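DUF4848 domain-containing protein (Bacteroides thetaiotaomicron, PDB 4LB8) is of unknown function but belongs to the DUF4848 family, is made with a signal sequence and is probably a lipoprotein of the cell envelope. Local coordinates at residues T106-Y120 against V141-Q153. Sequence-based numbering, arbitrary orientation.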
ATOM      1  N   THR A 106      -1.975   4.147 -17.316  1.00 49.12           N
ATOM      2  CA  THR A 106      -2.629   5.454 -17.170  1.00 50.09           C
ATOM      3  C   THR A 106      -2.688   5.917 -15.700  1.00 56.26           C
ATOM      4  O   THR A 106      -2.975   7.089 -15.442  1.00 57.06           O
ATOM      5  CB  THR A 106      -4.042   5.420 -17.769  1.00 49.82           C
ATOM      6  OG1 THR A 106      -4.786   4.347 -17.183  1.00 52.36           O
ATOM      7  CG2 THR A 106      -4.032   5.283 -19.263  1.00 44.22           C
ATOM      8  N   ILE A 107      -2.433   5.008 -14.750  1.00 52.57           N
ATOM      9  CA  ILE A 107      -2.464   5.334 -13.324  1.00 52.41           C
ATOM     10  C   ILE A 107      -1.048   5.764 -12.857  1.00 57.73           C
ATOM     11  O   ILE A 107      -0.891   6.889 -12.375  1.00 60.01           O
ATOM     12  CB  ILE A 107      -3.043   4.154 -12.490  1.00 54.19           C
ATOM     13  CG1 ILE A 107      -4.457   3.770 -13.001  1.00 54.61           C
ATOM     14  CG2 ILE A 107      -3.051   4.490 -10.993  1.00 52.65           C
ATOM     15  CD1 ILE A 107      -5.013   2.429 -12.471  1.00 60.82           C
ATOM     16  N   ASP A 108      -0.032   4.886 -13.001  1.00 50.91           N
ATOM     17  CA  ASP A 108       1.346   5.189 -12.599  1.00 48.94           C
ATOM     18  C   ASP A 108       2.225   5.440 -13.842  1.00 50.65           C
ATOM     19  O   ASP A 108       2.547   4.503 -14.583  1.00 50.98           O
ATOM     20  CB  ASP A 108       1.893   4.042 -11.736  1.00 49.61           C
ATOM     21  CG  ASP A 108       3.298   4.212 -11.201  1.00 57.36           C
ATOM     22  OD1 ASP A 108       3.915   5.273 -11.464  1.00 57.16           O
ATOM     23  OD2 ASP A 108       3.791   3.276 -10.525  1.00 63.02           O
ATOM     24  N   ALA A 109       2.639   6.700 -14.040  1.00 44.94           N
ATOM     25  CA  ALA A 109       3.474   7.128 -15.179  1.00 44.84           C
ATOM     26  C   ALA A 109       4.950   6.727 -15.053  1.00 46.37           C
ATOM     27  O   ALA A 109       5.701   6.916 -16.016  1.00 46.67           O
ATOM     28  CB  ALA A 109       3.371   8.629 -15.379  1.00 46.49           C
ATOM     29  N   THR A 110       5.360   6.157 -13.900  1.00 41.21           N
ATOM     30  CA  THR A 110       6.719   5.641 -13.684  1.00 40.97           C
ATOM     31  C   THR A 110       6.790   4.190 -14.186  1.00 44.85           C
ATOM     32  O   THR A 110       7.889   3.639 -14.337  1.00 45.21           O
ATOM     33  CB  THR A 110       7.175   5.784 -12.223  1.00 45.86           C
ATOM     34  OG1 THR A 110       6.386   4.955 -11.376  1.00 43.33           O
ATOM     35  CG2 THR A 110       7.136   7.227 -11.737  1.00 41.15           C
ATOM     36  N   ASP A 111       5.615   3.578 -14.464  1.00 39.97           N
ATOM     37  CA  ASP A 111       5.538   2.226 -15.007  1.00 38.95           C
ATOM     38  C   ASP A 111       5.558   2.376 -16.517  1.00 41.50           C
ATOM     39  O   ASP A 111       4.568   2.767 -17.147  1.00 38.48           O
ATOM     40  CB  ASP A 111       4.312   1.477 -14.480  1.00 39.89           C
ATOM     41  CG  ASP A 111       3.963   0.192 -15.207  1.00 40.87           C
ATOM     42  OD1 ASP A 111       4.853  -0.377 -15.887  1.00 38.19           O
ATOM     43  OD2 ASP A 111       2.801  -0.245 -15.101  1.00 45.72           O
ATOM     44  N   LEU A 112       6.732   2.067 -17.080  1.00 39.24           N
ATOM     45  CA  LEU A 112       7.101   2.245 -18.474  1.00 38.45           C
ATOM     46  C   LEU A 112       6.648   1.182 -19.418  1.00 41.95           C
ATOM     47  O   LEU A 112       6.649   1.436 -20.625  1.00 41.09           O
ATOM     48  CB  LEU A 112       8.631   2.291 -18.570  1.00 38.56           C
ATOM     49  CG  LEU A 112       9.344   3.303 -17.739  1.00 41.69           C
ATOM     50  CD1 LEU A 112      10.800   3.179 -17.962  1.00 42.93           C
ATOM     51  CD2 LEU A 112       8.862   4.718 -18.047  1.00 41.96           C
ATOM     52  N   SER A 113       6.376  -0.033 -18.904  1.00 40.15           N
ATOM     53  CA  SER A 113       6.079  -1.244 -19.688  1.00 39.44           C
ATOM     54  C   SER A 113       4.778  -1.237 -20.475  1.00 42.82           C
ATOM     55  O   SER A 113       3.736  -0.857 -19.935  1.00 42.94           O
ATOM     56  CB  SER A 113       6.079  -2.466 -18.781  1.00 39.86           C
ATOM     57  OG  SER A 113       7.418  -2.800 -18.476  1.00 44.28           O
ATOM     58  N   PRO A 114       4.801  -1.731 -21.736  1.00 40.48           N
ATOM     59  CA  PRO A 114       3.529  -1.883 -22.477  1.00 39.34           C
ATOM     60  C   PRO A 114       2.773  -3.087 -21.941  1.00 41.02           C
ATOM     61  O   PRO A 114       3.391  -3.998 -21.393  1.00 40.27           O
ATOM     62  CB  PRO A 114       3.976  -2.103 -23.930  1.00 41.79           C
ATOM     63  CG  PRO A 114       5.319  -2.730 -23.831  1.00 47.36           C
ATOM     64  CD  PRO A 114       5.944  -2.277 -22.507  1.00 43.09           C
ATOM     65  N   TYR A 115       1.454  -3.095 -22.092  1.00 38.39           N
ATOM     66  CA  TYR A 115       0.581  -4.179 -21.630  1.00 37.77           C
ATOM     67  C   TYR A 115      -0.289  -4.737 -22.732  1.00 41.68           C
ATOM     68  O   TYR A 115      -0.687  -3.995 -23.644  1.00 41.40           O
ATOM     69  CB  TYR A 115      -0.338  -3.674 -20.511  1.00 38.41           C
ATOM     70  CG  TYR A 115       0.377  -3.452 -19.204  1.00 41.53           C
ATOM     71  CD1 TYR A 115       0.488  -4.475 -18.266  1.00 42.61           C
ATOM     72  CD2 TYR A 115       0.952  -2.215 -18.897  1.00 42.26           C
ATOM     73  CE1 TYR A 115       1.125  -4.273 -17.045  1.00 40.97           C
ATOM     74  CE2 TYR A 115       1.621  -2.012 -17.692  1.00 42.62           C
ATOM     75  CZ  TYR A 115       1.700  -3.042 -16.767  1.00 50.49           C
ATOM     76  OH  TYR A 115       2.353  -2.868 -15.573  1.00 55.39           O
ATOM     77  N   SER A 116      -0.648  -6.033 -22.610  1.00 37.80           N
ATOM     78  CA  SER A 116      -1.610  -6.671 -23.523  1.00 37.18           C
ATOM     79  C   SER A 116      -2.979  -6.065 -23.219  1.00 40.75           C
ATOM     80  O   SER A 116      -3.248  -5.711 -22.072  1.00 37.80           O
ATOM     81  CB  SER A 116      -1.624  -8.187 -23.312  1.00 39.67           C
ATOM     82  OG  SER A 116      -2.097  -8.953 -24.411  1.00 50.06           O
ATOM     83  N   ARG A 117      -3.821  -5.908 -24.240  1.00 40.78           N
ATOM     84  CA  ARG A 117      -5.190  -5.403 -24.087  1.00 39.61           C
ATOM     85  C   ARG A 117      -6.121  -6.581 -23.774  1.00 41.92           C
ATOM     86  O   ARG A 117      -7.224  -6.361 -23.330  1.00 42.67           O
ATOM     87  CB  ARG A 117      -5.644  -4.647 -25.344  1.00 36.56           C
ATOM     88  CG  ARG A 117      -4.965  -3.292 -25.474  1.00 38.79           C
ATOM     89  CD  ARG A 117      -5.379  -2.560 -26.744  1.00 44.74           C
ATOM     90  NE  ARG A 117      -4.706  -1.263 -26.903  1.00 45.64           N
ATOM     91  CZ  ARG A 117      -5.118  -0.131 -26.339  1.00 58.63           C
ATOM     92  NH1 ARG A 117      -6.197  -0.120 -25.562  1.00 39.65           N
ATOM     93  NH2 ARG A 117      -4.437   0.994 -26.523  1.00 50.13           N
ATOM     94  N   LEU A 118      -5.633  -7.817 -23.926  1.00 37.34           N
ATOM     95  CA  LEU A 118      -6.341  -9.083 -23.730  1.00 36.78           C
ATOM     96  C   LEU A 118      -6.776  -9.355 -22.308  1.00 41.50           C
ATOM     97  O   LEU A 118      -5.988  -9.262 -21.369  1.00 42.01           O
ATOM     98  CB  LEU A 118      -5.455 -10.273 -24.168  1.00 36.20           C
ATOM     99  CG  LEU A 118      -5.119 -10.421 -25.643  1.00 40.37           C
ATOM    100  CD1 LEU A 118      -4.306 -11.668 -25.879  1.00 40.09           C
ATOM    101  CD2 LEU A 118      -6.361 -10.454 -26.503  1.00 41.69           C
ATOM    102  N   VAL A 119      -8.018  -9.795 -22.169  1.00 37.36           N
ATOM    103  CA  VAL A 119      -8.581 -10.236 -20.891  1.00 35.31           C
ATOM    104  C   VAL A 119      -8.057 -11.671 -20.674  1.00 40.56           C
ATOM    105  O   VAL A 119      -7.528 -11.996 -19.611  1.00 41.36           O
ATOM    106  CB  VAL A 119     -10.138 -10.159 -20.901  1.00 35.36           C
ATOM    107  CG1 VAL A 119     -10.729 -10.644 -19.589  1.00 33.73           C
ATOM    108  CG2 VAL A 119     -10.618  -8.765 -21.239  1.00 34.16           C
ATOM    109  N   TYR A 120      -8.173 -12.504 -21.720  1.00 36.00           N
ATOM    110  CA  TYR A 120      -7.745 -13.901 -21.741  1.00 35.22           C
ATOM    111  C   TYR A 120      -6.334 -13.906 -22.301  1.00 39.42           C
ATOM    112  O   TYR A 120      -6.095 -14.104 -23.490  1.00 39.85           O
ATOM    113  CB  TYR A 120      -8.759 -14.731 -22.551  1.00 36.54           C
ATOM    114  CG  TYR A 120     -10.198 -14.441 -22.155  1.00 39.13           C
ATOM    115  CD1 TYR A 120     -10.584 -14.419 -20.817  1.00 40.58           C
ATOM    116  CD2 TYR A 120     -11.162 -14.142 -23.113  1.00 40.92           C
ATOM    117  CE1 TYR A 120     -11.882 -14.093 -20.442  1.00 40.63           C
ATOM    118  CE2 TYR A 120     -12.476 -13.839 -22.748  1.00 41.99           C
ATOM    119  CZ  TYR A 120     -12.833 -13.837 -21.412  1.00 48.61           C
ATOM    120  OH  TYR A 120     -14.122 -13.575 -21.024  1.00 52.27           O
ATOM    121  N   VAL A 141     -12.422 -12.152 -32.574  1.00 40.09           N
ATOM    122  CA  VAL A 141     -11.799 -10.862 -32.244  1.00 39.76           C
ATOM    123  C   VAL A 141     -11.742 -10.900 -30.723  1.00 43.96           C
ATOM    124  O   VAL A 141     -12.769 -10.691 -30.061  1.00 43.82           O
ATOM    125  CB  VAL A 141     -12.515  -9.599 -32.800  1.00 42.08           C
ATOM    126  CG1 VAL A 141     -11.782  -8.342 -32.340  1.00 41.73           C
ATOM    127  CG2 VAL A 141     -12.628  -9.635 -34.313  1.00 41.36           C
ATOM    128  N   ASP A 142     -10.595 -11.311 -30.177  1.00 40.13           N
ATOM    129  CA  ASP A 142     -10.501 -11.585 -28.756  1.00 39.57           C
ATOM    130  C   ASP A 142     -10.793 -10.369 -27.881  1.00 44.25           C
ATOM    131  O   ASP A 142     -10.478  -9.217 -28.240  1.00 42.51           O
ATOM    132  CB  ASP A 142      -9.159 -12.244 -28.382  1.00 40.93           C
ATOM    133  CG  ASP A 142      -9.276 -13.279 -27.270  1.00 53.15           C
ATOM    134  OD1 ASP A 142     -10.297 -14.006 -27.232  1.00 56.44           O
ATOM    135  OD2 ASP A 142      -8.362 -13.353 -26.432  1.00 58.78           O
ATOM    136  N   LYS A 143     -11.461 -10.674 -26.734  1.00 41.95           N
ATOM    137  CA  LYS A 143     -11.875  -9.742 -25.680  1.00 41.75           C
ATOM    138  C   LYS A 143     -10.691  -8.920 -25.202  1.00 44.17           C
ATOM    139  O   LYS A 143      -9.640  -9.467 -24.843  1.00 41.57           O
ATOM    140  CB  LYS A 143     -12.539 -10.477 -24.487  1.00 44.36           C
ATOM    141  CG  LYS A 143     -13.297  -9.535 -23.548  1.00 52.94           C
ATOM    142  CD  LYS A 143     -14.195 -10.250 -22.557  1.00 61.37           C
ATOM    143  CE  LYS A 143     -15.060  -9.237 -21.834  1.00 75.43           C
ATOM    144  NZ  LYS A 143     -16.012  -9.876 -20.882  1.00 84.07           N
ATOM    145  N   VAL A 144     -10.870  -7.594 -25.227  1.00 41.79           N
ATOM    146  CA  VAL A 144      -9.831  -6.651 -24.812  1.00 41.60           C
ATOM    147  C   VAL A 144     -10.348  -5.718 -23.729  1.00 46.76           C
ATOM    148  O   VAL A 144     -11.556  -5.609 -23.523  1.00 47.81           O
ATOM    149  CB  VAL A 144      -9.224  -5.840 -25.997  1.00 44.59           C
ATOM    150  CG1 VAL A 144      -8.526  -6.753 -27.004  1.00 43.09           C
ATOM    151  CG2 VAL A 144     -10.259  -4.936 -26.674  1.00 44.84           C
ATOM    152  N   TYR A 145      -9.429  -5.083 -23.019  1.00 44.20           N
ATOM    153  CA  TYR A 145      -9.738  -4.022 -22.063  1.00 44.94           C
ATOM    154  C   TYR A 145      -9.895  -2.714 -22.870  1.00 55.26           C
ATOM    155  O   TYR A 145      -9.144  -2.486 -23.844  1.00 54.73           O
ATOM    156  CB  TYR A 145      -8.645  -3.884 -20.993  1.00 44.14           C
ATOM    157  CG  TYR A 145      -8.550  -5.055 -20.039  1.00 42.38           C
ATOM    158  CD1 TYR A 145      -9.530  -5.269 -19.068  1.00 42.92           C
ATOM    159  CD2 TYR A 145      -7.447  -5.899 -20.050  1.00 41.94           C
ATOM    160  CE1 TYR A 145      -9.439  -6.333 -18.172  1.00 40.65           C
ATOM    161  CE2 TYR A 145      -7.339  -6.961 -19.153  1.00 42.66           C
ATOM    162  CZ  TYR A 145      -8.337  -7.171 -18.211  1.00 49.24           C
ATOM    163  OH  TYR A 145      -8.246  -8.223 -17.329  1.00 49.58           O
ATOM    164  N   THR A 146     -10.888  -1.879 -22.494  1.00 55.83           N
ATOM    165  CA  THR A 146     -11.137  -0.581 -23.151  1.00 57.72           C
ATOM    166  C   THR A 146      -9.974   0.365 -22.851  1.00 61.95           C
ATOM    167  O   THR A 146      -9.464   1.041 -23.747  1.00 62.21           O
ATOM    168  CB  THR A 146     -12.471   0.015 -22.684  1.00 67.99           C
ATOM    169  OG1 THR A 146     -12.437   0.095 -21.254  1.00 68.89           O
ATOM    170  CG2 THR A 146     -13.686  -0.820 -23.144  1.00 65.66           C
ATOM    171  N   ASP A 147      -9.537   0.357 -21.583  1.00 58.18           N
ATOM    172  CA  ASP A 147      -8.467   1.192 -21.044  1.00 58.36           C
ATOM    173  C   ASP A 147      -7.699   0.416 -19.985  1.00 59.01           C
ATOM    174  O   ASP A 147      -8.190  -0.616 -19.525  1.00 57.49           O
ATOM    175  CB  ASP A 147      -9.059   2.499 -20.450  1.00 61.81           C
ATOM    176  CG  ASP A 147     -10.164   2.302 -19.412  1.00 75.49           C
ATOM    177  OD1 ASP A 147      -9.872   1.747 -18.330  1.00 75.02           O
ATOM    178  OD2 ASP A 147     -11.312   2.742 -19.669  1.00 81.87           O
ATOM    179  N   PHE A 148      -6.513   0.921 -19.579  1.00 54.61           N
ATOM    180  CA  PHE A 148      -5.674   0.287 -18.559  1.00 53.29           C
ATOM    181  C   PHE A 148      -6.386   0.229 -17.182  1.00 59.67           C
ATOM    182  O   PHE A 148      -6.219  -0.747 -16.443  1.00 58.23           O
ATOM    183  CB  PHE A 148      -4.314   1.005 -18.436  1.00 54.37           C
ATOM    184  CG  PHE A 148      -3.405   0.313 -17.447  1.00 54.25           C
ATOM    185  CD1 PHE A 148      -2.695  -0.827 -17.811  1.00 56.13           C
ATOM    186  CD2 PHE A 148      -3.346   0.733 -16.125  1.00 54.80           C
ATOM    187  CE1 PHE A 148      -1.929  -1.517 -16.879  1.00 55.48           C
ATOM    188  CE2 PHE A 148      -2.592   0.030 -15.192  1.00 56.81           C
ATOM    189  CZ  PHE A 148      -1.873  -1.080 -15.580  1.00 54.46           C
ATOM    190  N   LYS A 149      -7.166   1.280 -16.851  1.00 59.02           N
ATOM    191  CA  LYS A 149      -7.922   1.421 -15.607  1.00 58.62           C
ATOM    192  C   LYS A 149      -8.936   0.272 -15.442  1.00 61.87           C
ATOM    193  O   LYS A 149      -9.145  -0.193 -14.328  1.00 61.09           O
ATOM    194  CB  LYS A 149      -8.622   2.791 -15.546  1.00 61.52           C
ATOM    195  CG  LYS A 149      -7.658   3.973 -15.403  1.00 76.66           C
ATOM    196  CD  LYS A 149      -8.311   5.201 -14.739  1.00 84.20           C
ATOM    197  CE  LYS A 149      -7.319   6.184 -14.139  1.00 85.36           C
ATOM    198  NZ  LYS A 149      -6.836   7.191 -15.125  1.00 88.39           N
ATOM    199  N   GLU A 150      -9.489  -0.240 -16.545  1.00 58.98           N
ATOM    200  CA  GLU A 150     -10.434  -1.357 -16.518  1.00 59.06           C
ATOM    201  C   GLU A 150      -9.726  -2.669 -16.058  1.00 64.65           C
ATOM    202  O   GLU A 150     -10.338  -3.475 -15.357  1.00 64.63           O
ATOM    203  CB  GLU A 150     -11.086  -1.507 -17.891  1.00 60.52           C
ATOM    204  CG  GLU A 150     -12.381  -2.298 -17.893  1.00 73.52           C
ATOM    205  CD  GLU A 150     -12.733  -2.896 -19.247  1.00 94.61           C
ATOM    206  OE1 GLU A 150     -12.544  -2.198 -20.271  1.00 76.45           O
ATOM    207  OE2 GLU A 150     -13.167  -4.070 -19.287  1.00 84.03           O
ATOM    208  N   ARG A 151      -8.432  -2.837 -16.395  1.00 62.15           N
ATOM    209  CA  ARG A 151      -7.623  -3.996 -16.011  1.00 62.60           C
ATOM    210  C   ARG A 151      -7.304  -4.000 -14.507  1.00 72.68           C
ATOM    211  O   ARG A 151      -7.347  -5.063 -13.885  1.00 72.60           O
ATOM    212  CB  ARG A 151      -6.318  -4.041 -16.825  1.00 59.39           C
ATOM    213  CG  ARG A 151      -5.467  -5.278 -16.585  1.00 58.17           C
ATOM    214  CD  ARG A 151      -4.117  -5.138 -17.233  1.00 68.07           C
ATOM    215  NE  ARG A 151      -3.237  -6.243 -16.853  1.00 75.83           N
ATOM    216  CZ  ARG A 151      -2.264  -6.151 -15.951  1.00 87.24           C
ATOM    217  NH1 ARG A 151      -2.023  -4.995 -15.337  1.00 72.23           N
ATOM    218  NH2 ARG A 151      -1.510  -7.205 -15.669  1.00 69.11           N
ATOM    219  N   GLN A 152      -6.942  -2.832 -13.939  1.00 73.73           N
ATOM    220  CA  GLN A 152      -6.593  -2.704 -12.515  1.00 74.92           C
ATOM    221  C   GLN A 152      -7.813  -2.414 -11.634  1.00 82.84           C
ATOM    222  O   GLN A 152      -7.682  -2.450 -10.405  1.00 82.38           O
ATOM    223  CB  GLN A 152      -5.527  -1.610 -12.303  1.00 75.89           C
ATOM    224  CG  GLN A 152      -4.138  -1.994 -12.802  1.00 91.69           C
ATOM    225  CD  GLN A 152      -3.537  -3.182 -12.093  1.00119.32           C
ATOM    226  OE1 GLN A 152      -3.438  -4.282 -12.653  1.00115.39           O
ATOM    227  NE2 GLN A 152      -3.112  -2.986 -10.851  1.00116.33           N
ATOM    228  N   GLN A 153      -8.997  -2.161 -12.250  1.00 83.10           N
ATOM    229  CA  GLN A 153     -10.242  -1.827 -11.544  1.00 84.72           C
ATOM    230  C   GLN A 153     -10.592  -2.884 -10.490  1.00 90.73           C
ATOM    231  O   GLN A 153     -10.399  -4.086 -10.692  1.00 89.83           O
ATOM    232  CB  GLN A 153     -11.427  -1.542 -12.509  1.00 86.61           C
ATOM    233  CG  GLN A 153     -12.525  -2.603 -12.649  1.00102.47           C
ATOM    234  CD  GLN A 153     -13.838  -1.970 -13.054  1.00123.39           C
ATOM    235  OE1 GLN A 153     -14.145  -1.796 -14.243  1.00116.63           O
ATOM    236  NE2 GLN A 153     -14.642  -1.597 -12.065  1.00117.69           N
TER
HETATM  237  O   HOH W   1      -8.808 -11.876 -24.282  1.00 36.68           O
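Phe148 holds CG anti to its backbone N (chi1 -177°), beside the carbonyl carbon, while Tyr115 keeps CG beside its own N (chi1 -73°); together these torsions bring the edge of Phe148 against the face of Tyr115. CE1 of Phe148, an apolar ring suited to that face, lies over its centre, 3.6 Å from Tyr115 CD2, in an edge-to-face pair. A tyrosine suits position 115 because Tyr115 OH also donates to Asp111 OD2, 2.7 Å away on the syn side, which helps set the ring; Asn105 positions the carboxylate. The long Arg151 chain lets its guanidinium reach Tyr115, whose CE1 sits over one face with the planes tilted 39°. Farther along, Leu118 and Val144 form a single beta bridge, flanked by Tyr145 N to Arg117 O (2.6 Å) and Val119 N to Lys143 O (3.1 Å). The branch of Val119 supplies CG2 for a CH-pi contact, 4.0 Å from the Tyr145 ring centroid, with Arg151 CB on the opposite face. A water joins Tyr120 N, Lys143 O and Asp142 OD2, the last also bound by Asn123. Mostly apolar and aromatic contacts with two backbone bonds thus hold the loop to helix 148-152 and its lead-in, while Arg151 carries the junction to Tyr184 of the second subunit through a cation-pi contact.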